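Local coordinates for ORF98 PTP-2 (Cydia pomonella granulosis virus, PDB 6I28), which probably removes phosphate from tyrosine and from serine or threonine residues of proteins, as a dual-specificity phosphatase, at residues M84-L89 against A115-M120; N15-V20 against L91-E96; S111-I116 against E148-K153. One frame throughout, in Å; residues are numbered along the deposited sequence. Where two conformers were deposited one is given.

In the fold
Two helices tie the three contacts together. Helix 82-95 serves contacts 1 and 2, and helix 110-123 serves contacts 1 and 3. Contact 1 lies about 6 Å from the centre of the chain, its own centre about 10 Å from that of contact 2 and about 9 Å from that of contact 3; contacts 2 and 3 are about 17 Å apart between centres. Along the chain the segments of contacts 1 and 2 alternate, while both segments of contact 2 precede those of contact 3. The three contacts form a connected run of packing from strand 18-21 of the mixed five-stranded sheet, through the two helices, to helix 144-151 of the phosphatase fold.

Contact 1: M84-L89 against A115-M120; sequences MLFNYL and AIYYIM
Phe86 and Tyr118 bring helices 82-95 and 110-123 together, their side chains crossing at about a right angle. CE1 of Phe86 lies 3.5 Å from CD1 of Tyr118, and the ring planes are inclined at 36° with centroids 5.3 Å apart, an oblique meeting. Both residues swing CG anti to the backbone N (chi1 179° for Phe86), which sends each ring out from its own helix into the space between the axes. Leu89 approaches Tyr118 from the opposite side of the ring plane: its CB is 3.8 Å from CD1 of Tyr118, while its CD1 methyl reaches back to 4.0 Å from CB of Tyr118. The tyrosine ring is therefore wedged between a phenylalanine and a leucine one helical turn apart. Tyr117 takes the other flank of Phe86, its CE2 standing 4.0 Å from the CB of Phe86, so three aromatic residues cluster here. The short helix segments approach to 10.4 Å between axes and cross at -69°, with room between the backbones for these large rings. Beyond the two segments, Arg121 makes a cation-pi contact with Phe86 and also bonds to the hydroxyl of Tyr117, which Glu168 at the C-terminus holds as well. Across the contact itself everything is carbon against carbon. This is buried helix-helix packing within the phosphatase domain, and its cohesion comes from burying aromatic and aliphatic surface; the polar bonds of Tyr117 lie at its hydroxyl, away from the contact, where they would limit movement of that ring.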
# COMPACT_ATOMS: atom_id res chain seq x y z
N MET A 84 7.92 -6.54 6.39
CA MET A 84 7.36 -7.71 5.72
C MET A 84 6.49 -7.30 4.53
O MET A 84 6.61 -7.83 3.42
CB MET A 84 6.56 -8.55 6.74
CG MET A 84 5.94 -9.83 6.20
SD MET A 84 4.38 -9.49 5.31
CE MET A 84 3.26 -9.16 6.68
N LEU A 85 5.67 -6.26 4.70
CA LEU A 85 4.80 -5.84 3.61
C LEU A 85 5.62 -5.31 2.44
O LEU A 85 5.35 -5.61 1.28
CB LEU A 85 3.85 -4.76 4.11
CG LEU A 85 2.69 -5.32 4.97
CD1 LEU A 85 2.05 -4.19 5.73
CD2 LEU A 85 1.65 -6.07 4.08
N PHE A 86 6.60 -4.46 2.73
CA PHE A 86 7.48 -3.99 1.67
C PHE A 86 8.12 -5.11 0.88
O PHE A 86 8.14 -5.08 -0.37
CB PHE A 86 8.57 -3.06 2.21
CG PHE A 86 9.52 -2.58 1.13
CD1 PHE A 86 9.20 -1.51 0.32
CD2 PHE A 86 10.66 -3.30 0.83
CE1 PHE A 86 10.02 -1.13 -0.66
CE2 PHE A 86 11.47 -2.92 -0.19
CZ PHE A 86 11.17 -1.78 -0.89
N ASN A 87 8.68 -6.10 1.58
CA ASN A 87 9.36 -7.21 0.93
C ASN A 87 8.39 -8.04 0.13
O ASN A 87 8.74 -8.49 -0.98
CB ASN A 87 10.05 -8.04 1.96
CG ASN A 87 11.26 -7.37 2.49
OD1 ASN A 87 11.95 -6.67 1.76
ND2 ASN A 87 11.54 -7.56 3.76
N TYR A 88 7.16 -8.21 0.61
CA TYR A 88 6.15 -8.89 -0.20
C TYR A 88 5.88 -8.15 -1.50
O TYR A 88 5.91 -8.73 -2.61
CB TYR A 88 4.88 -9.02 0.61
CG TYR A 88 3.78 -9.76 -0.08
CD1 TYR A 88 3.73 -11.16 -0.08
CD2 TYR A 88 2.78 -9.08 -0.77
CE1 TYR A 88 2.71 -11.78 -0.71
CE2 TYR A 88 1.75 -9.73 -1.39
CZ TYR A 88 1.71 -11.10 -1.35
OH TYR A 88 0.66 -11.70 -2.02
N LEU A 89 5.69 -6.83 -1.42
CA LEU A 89 5.47 -6.09 -2.65
C LEU A 89 6.67 -6.22 -3.60
O LEU A 89 6.51 -6.43 -4.80
CB LEU A 89 5.24 -4.63 -2.30
CG LEU A 89 3.92 -4.33 -1.56
CD1 LEU A 89 4.05 -2.87 -1.05
CD2 LEU A 89 2.71 -4.50 -2.38
N ALA A 115 1.43 2.17 0.02
CA ALA A 115 1.80 2.55 -1.34
C ALA A 115 2.85 3.65 -1.33
O ALA A 115 3.87 3.57 -2.04
CB ALA A 115 0.57 2.97 -2.11
N ILE A 116 2.65 4.66 -0.47
CA ILE A 116 3.57 5.79 -0.41
C ILE A 116 4.93 5.29 0.05
O ILE A 116 5.96 5.69 -0.48
CB ILE A 116 3.01 6.89 0.51
CG1 ILE A 116 1.80 7.60 -0.12
CG2 ILE A 116 4.11 7.94 0.89
CD1 ILE A 116 1.13 8.70 0.74
N TYR A 117 4.95 4.38 1.02
CA TYR A 117 6.21 3.88 1.55
C TYR A 117 6.95 3.05 0.51
O TYR A 117 8.17 3.18 0.34
CB TYR A 117 5.96 3.02 2.78
CG TYR A 117 7.26 2.44 3.35
CD1 TYR A 117 8.27 3.22 3.76
CD2 TYR A 117 7.43 1.08 3.46
CE1 TYR A 117 9.47 2.70 4.30
CE2 TYR A 117 8.58 0.50 3.97
CZ TYR A 117 9.61 1.30 4.38
OH TYR A 117 10.79 0.78 4.90
N TYR A 118 6.22 2.18 -0.20
CA TYR A 118 6.84 1.48 -1.31
C TYR A 118 7.48 2.41 -2.30
O TYR A 118 8.61 2.15 -2.73
CB TYR A 118 5.84 0.55 -1.99
CG TYR A 118 6.48 -0.27 -3.06
CD1 TYR A 118 7.16 -1.43 -2.70
CD2 TYR A 118 6.49 0.10 -4.41
CE1 TYR A 118 7.79 -2.19 -3.62
CE2 TYR A 118 7.11 -0.74 -5.37
CZ TYR A 118 7.79 -1.86 -4.94
OH TYR A 118 8.46 -2.71 -5.79
N ILE A 119 6.85 3.56 -2.62
CA ILE A 119 7.44 4.49 -3.57
C ILE A 119 8.61 5.26 -2.97
O ILE A 119 9.62 5.47 -3.63
CB ILE A 119 6.29 5.40 -4.09
CG1 ILE A 119 5.33 4.58 -4.98
CG2 ILE A 119 6.83 6.64 -4.83
CD1 ILE A 119 4.17 5.35 -5.51
N MET A 120 8.49 5.68 -1.69
CA MET A 120 9.60 6.30 -0.98
C MET A 120 10.83 5.42 -0.99
O MET A 120 11.92 5.88 -1.33
CB MET A 120 9.22 6.60 0.47
CG MET A 120 8.13 7.58 0.68
SD MET A 120 7.62 7.66 2.40
CE MET A 120 9.18 7.93 3.21

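Contact 2: N15-V20 against L91-E96; sequences NQDLFV and LKIHNE
Ile93 leans from the helix onto Asp17 and meets it with two branches. Its CG2 methyl lies 3.6 Å from both CG and OD1 of Asp17, while its CD1 methyl rests 3.8 Å from Asp17 CB. The two side chains cross at about a right angle, and the isoleucine therefore touches both the aliphatic stem of the aspartate and its carboxylate. The branching explains the division: CG1 is anti to the carbonyl carbon (chi1 -68°), carrying CD1 toward the start of the strand, and CG2 is left for the acid group. The same CG2 also sits over one face of the neighbouring His94 ring, 4.0 Å above its plane and offset toward the rim. CD1 continues to Leu18, whose CD2 is 4.1 Å away in a second, looser right-angled crossing. Leu18 and Ile93 both also pack on Val100 of strand 100-103, and Tyr118 of helix 110-123 covers Ile93. The C-terminal end of helix 82-95 is thereby laid on the start of strand 18-21 and on strand 100-103 of the mixed sheet. The loop ahead of the strand is shaped by an Asx turn, in which Asn15 OD1 accepts from Asp17 N at 2.8 Å, the donor lying 43° out of the carbonyl plane; a weaker bond from Leu18 N converges on the same oxygen. The CG2 methyl makes van der Waals contact with the carboxylate and offers it no hydrogen bond. Cohesion therefore rests on the apolar contact of Ile93 with Leu18 and the Asp17 stem, while the Asx turn and backbone bonding to Val100 set the main chain of Asp17.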
# COMPACT_ATOMS: atom_id res chain seq x y z
N ASN A 15 0.73 3.59 -10.34
CA ASN A 15 1.82 3.51 -11.30
C ASN A 15 1.71 2.15 -12.00
O ASN A 15 0.68 1.48 -11.89
CB ASN A 15 3.17 3.77 -10.63
CG ASN A 15 3.58 2.71 -9.63
OD1 ASN A 15 3.01 1.61 -9.57
ND2 ASN A 15 4.59 3.04 -8.83
N GLN A 16 2.75 1.76 -12.74
CA GLN A 16 2.65 0.52 -13.50
C GLN A 16 2.56 -0.71 -12.61
O GLN A 16 2.14 -1.76 -13.09
CB GLN A 16 3.83 0.38 -14.46
CG GLN A 16 3.56 1.03 -15.85
CD GLN A 16 2.10 0.87 -16.38
OE1 GLN A 16 1.43 1.87 -16.71
NE2 GLN A 16 1.61 -0.37 -16.45
N ASP A 17 2.90 -0.59 -11.32
CA ASP A 17 2.93 -1.74 -10.41
C ASP A 17 1.82 -1.79 -9.38
O ASP A 17 1.57 -2.86 -8.82
CB ASP A 17 4.25 -1.77 -9.60
CG ASP A 17 5.48 -1.73 -10.44
OD1 ASP A 17 5.52 -2.48 -11.45
OD2 ASP A 17 6.44 -0.90 -10.12
N LEU A 18 1.16 -0.66 -9.07
CA LEU A 18 0.33 -0.53 -7.89
C LEU A 18 -1.02 0.09 -8.19
O LEU A 18 -1.10 1.07 -8.94
CB LEU A 18 1.01 0.38 -6.83
CG LEU A 18 2.29 -0.09 -6.20
CD1 LEU A 18 2.75 0.99 -5.24
CD2 LEU A 18 2.14 -1.47 -5.49
N PHE A 19 -2.07 -0.51 -7.62
CA PHE A 19 -3.39 0.06 -7.39
C PHE A 19 -3.64 0.29 -5.90
O PHE A 19 -3.15 -0.45 -5.04
CB PHE A 19 -4.50 -0.84 -7.93
CG PHE A 19 -4.43 -1.09 -9.39
CD1 PHE A 19 -3.53 -1.98 -9.94
CD2 PHE A 19 -5.30 -0.44 -10.24
CE1 PHE A 19 -3.52 -2.18 -11.29
CE2 PHE A 19 -5.26 -0.67 -11.59
CZ PHE A 19 -4.38 -1.51 -12.10
N VAL A 20 -4.40 1.35 -5.59
CA VAL A 20 -4.87 1.61 -4.23
C VAL A 20 -6.39 1.81 -4.24
O VAL A 20 -6.94 2.51 -5.10
CB VAL A 20 -4.21 2.86 -3.61
CG1 VAL A 20 -4.91 3.17 -2.32
CG2 VAL A 20 -2.76 2.69 -3.47
N LEU A 91 8.94 -8.52 -3.89
CA LEU A 91 9.12 -9.82 -4.49
C LEU A 91 8.03 -10.14 -5.52
O LEU A 91 8.32 -10.80 -6.54
CB LEU A 91 9.19 -10.88 -3.39
CG LEU A 91 10.37 -10.76 -2.41
CD1 LEU A 91 10.13 -11.57 -1.12
CD2 LEU A 91 11.68 -11.20 -3.10
N LYS A 92 6.79 -9.69 -5.27
CA LYS A 92 5.72 -9.87 -6.25
C LYS A 92 5.95 -9.02 -7.48
O LYS A 92 5.72 -9.47 -8.61
CB LYS A 92 4.38 -9.56 -5.62
CG LYS A 92 3.94 -10.67 -4.60
CD LYS A 92 3.76 -12.10 -5.16
CE LYS A 92 3.46 -13.06 -4.03
NZ LYS A 92 3.23 -14.43 -4.59
N ILE A 93 6.41 -7.80 -7.29
CA ILE A 93 6.61 -6.92 -8.43
C ILE A 93 7.85 -7.34 -9.22
O ILE A 93 7.76 -7.57 -10.42
CB ILE A 93 6.67 -5.47 -7.96
CG1 ILE A 93 5.28 -5.06 -7.46
CG2 ILE A 93 7.13 -4.56 -9.05
CD1 ILE A 93 5.31 -3.83 -6.60
N HIS A 94 9.01 -7.46 -8.56
CA HIS A 94 10.27 -7.67 -9.27
C HIS A 94 10.55 -9.14 -9.59
O HIS A 94 11.15 -9.43 -10.62
CB HIS A 94 11.41 -7.08 -8.42
CG HIS A 94 11.41 -5.60 -8.43
ND1 HIS A 94 10.81 -4.85 -7.45
CD2 HIS A 94 11.83 -4.72 -9.38
CE1 HIS A 94 10.91 -3.57 -7.75
NE2 HIS A 94 11.53 -3.47 -8.91
N ASN A 95 10.23 -10.06 -8.70
CA ASN A 95 10.55 -11.45 -8.99
C ASN A 95 9.43 -12.21 -9.67
O ASN A 95 9.69 -13.15 -10.45
CB ASN A 95 10.97 -12.16 -7.70
CG ASN A 95 12.27 -11.57 -7.13
OD1 ASN A 95 12.33 -11.18 -5.96
ND2 ASN A 95 13.28 -11.48 -7.96
N GLU A 96 8.18 -11.85 -9.41
CA GLU A 96 7.06 -12.55 -10.01
C GLU A 96 6.28 -11.67 -10.96
O GLU A 96 5.40 -12.17 -11.64
CB GLU A 96 6.10 -13.07 -8.95
CG GLU A 96 6.80 -13.82 -7.90
CD GLU A 96 5.89 -14.57 -6.97
OE1 GLU A 96 4.68 -14.35 -7.04
OE2 GLU A 96 6.42 -15.42 -6.19

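Contact 3: S111-I116 against E148-K153; sequences SATLAI and ELLKGK
Leu150 pushes its forked end against helix 110-123 between Thr113 and Ile116, one turn apart. This is the tight part. CD1 of Leu150 lies 3.7 Å from the CG2 methyl of Ile116 and also 3.7 Å from the backbone O of Thr113, while CD2 is 4.0 Å from Thr113 CG2. Leu150 and Ile116 cross at about a right angle; against Thr113 the approach is slanted. Thr113 can present its methyl because CG2 is anti to the backbone N, whereas OG1 turns back to the preceding turn and bonds to Ser109 O. Tyr127 of helix 127-137 touches both Leu150 and Ile116, and Pro142 lies against Thr113 and Ile116, so the leucine enters a buried apolar setting. On the flank the packing thins: Leu149 comes no closer than 4.5 Å, and the side chains of Glu148 and Lys151 are exposed to solvent. Helix 110-123 leads directly from the HCxxGxxRS signature loop, the phosphate-binding loop of cysteine-dependent phosphatases, and its packing against the following helices is part of the helical side of the dual-specificity phosphatase fold.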
# COMPACT_ATOMS: atom_id res chain seq x y z
N SER A 111 -4.09 1.81 3.23
CA SER A 111 -3.53 1.33 1.96
C SER A 111 -2.62 2.38 1.34
O SER A 111 -1.51 2.06 0.84
CB SER A 111 -4.66 0.95 1.00
OG SER A 111 -5.56 2.06 0.83
N ALA A 112 -3.03 3.65 1.41
CA ALA A 112 -2.22 4.72 0.84
C ALA A 112 -0.86 4.84 1.53
O ALA A 112 0.15 5.12 0.89
CB ALA A 112 -2.95 6.06 0.93
N THR A 113 -0.83 4.59 2.84
CA THR A 113 0.42 4.62 3.59
C THR A 113 1.42 3.60 3.06
O THR A 113 2.59 3.89 2.83
CB THR A 113 0.11 4.43 5.07
OG1 THR A 113 -0.52 5.63 5.58
CG2 THR A 113 1.39 4.20 5.93
N LEU A 114 0.97 2.35 2.84
CA LEU A 114 1.90 1.37 2.29
C LEU A 114 2.34 1.69 0.87
O LEU A 114 3.52 1.46 0.53
CB LEU A 114 1.28 -0.03 2.34
CG LEU A 114 2.08 -1.23 1.80
CD1 LEU A 114 3.41 -1.33 2.51
CD2 LEU A 114 1.27 -2.53 1.92
N ALA A 115 1.43 2.17 0.02
CA ALA A 115 1.80 2.55 -1.34
C ALA A 115 2.85 3.65 -1.33
O ALA A 115 3.87 3.57 -2.04
CB ALA A 115 0.57 2.97 -2.11
N ILE A 116 2.65 4.66 -0.47
CA ILE A 116 3.57 5.79 -0.41
C ILE A 116 4.93 5.29 0.05
O ILE A 116 5.96 5.69 -0.48
CB ILE A 116 3.01 6.89 0.51
CG1 ILE A 116 1.80 7.60 -0.12
CG2 ILE A 116 4.11 7.94 0.89
CD1 ILE A 116 1.13 8.70 0.74
N GLU A 148 3.74 10.45 10.46
CA GLU A 148 4.96 10.42 11.26
C GLU A 148 5.70 9.09 11.10
O GLU A 148 6.93 9.06 11.10
CB GLU A 148 4.62 10.70 12.73
CG GLU A 148 4.16 12.13 13.01
CD GLU A 148 5.14 13.22 12.52
OE1 GLU A 148 6.36 13.14 12.83
OE2 GLU A 148 4.67 14.16 11.82
N LEU A 149 4.98 7.99 10.94
CA LEU A 149 5.63 6.70 10.71
C LEU A 149 6.54 6.75 9.50
O LEU A 149 7.70 6.32 9.57
CB LEU A 149 4.58 5.60 10.54
CG LEU A 149 5.01 4.25 10.02
CD1 LEU A 149 5.81 3.53 11.02
CD2 LEU A 149 3.80 3.38 9.68
N LEU A 150 6.02 7.27 8.38
CA LEU A 150 6.73 7.30 7.12
C LEU A 150 7.89 8.28 7.15
O LEU A 150 9.00 7.97 6.68
CB LEU A 150 5.75 7.66 6.00
CG LEU A 150 4.62 6.68 5.75
CD1 LEU A 150 3.99 6.90 4.42
CD2 LEU A 150 5.21 5.33 5.82
N LYS A 151 7.64 9.48 7.67
CA LYS A 151 8.71 10.44 7.87
C LYS A 151 9.81 9.86 8.75
O LYS A 151 10.99 10.12 8.54
CB LYS A 151 8.15 11.72 8.48
CG LYS A 151 7.19 12.48 7.59
CD LYS A 151 6.86 13.89 8.23
CE LYS A 151 6.02 14.80 7.32
NZ LYS A 151 5.46 16.02 8.09
N GLY A 152 9.43 9.05 9.75
CA GLY A 152 10.41 8.42 10.61
C GLY A 152 11.30 7.41 9.92
O GLY A 152 12.33 7.04 10.50
N LYS A 153 10.93 6.96 8.72
CA LYS A 153 11.78 6.08 7.94
C LYS A 153 12.85 6.83 7.15
O LYS A 153 13.70 6.20 6.52
CB LYS A 153 10.96 5.25 6.94
CG LYS A 153 9.83 4.44 7.53
CD LYS A 153 10.19 3.61 8.74
CE LYS A 153 11.12 2.53 8.42
NZ LYS A 153 11.09 1.57 9.58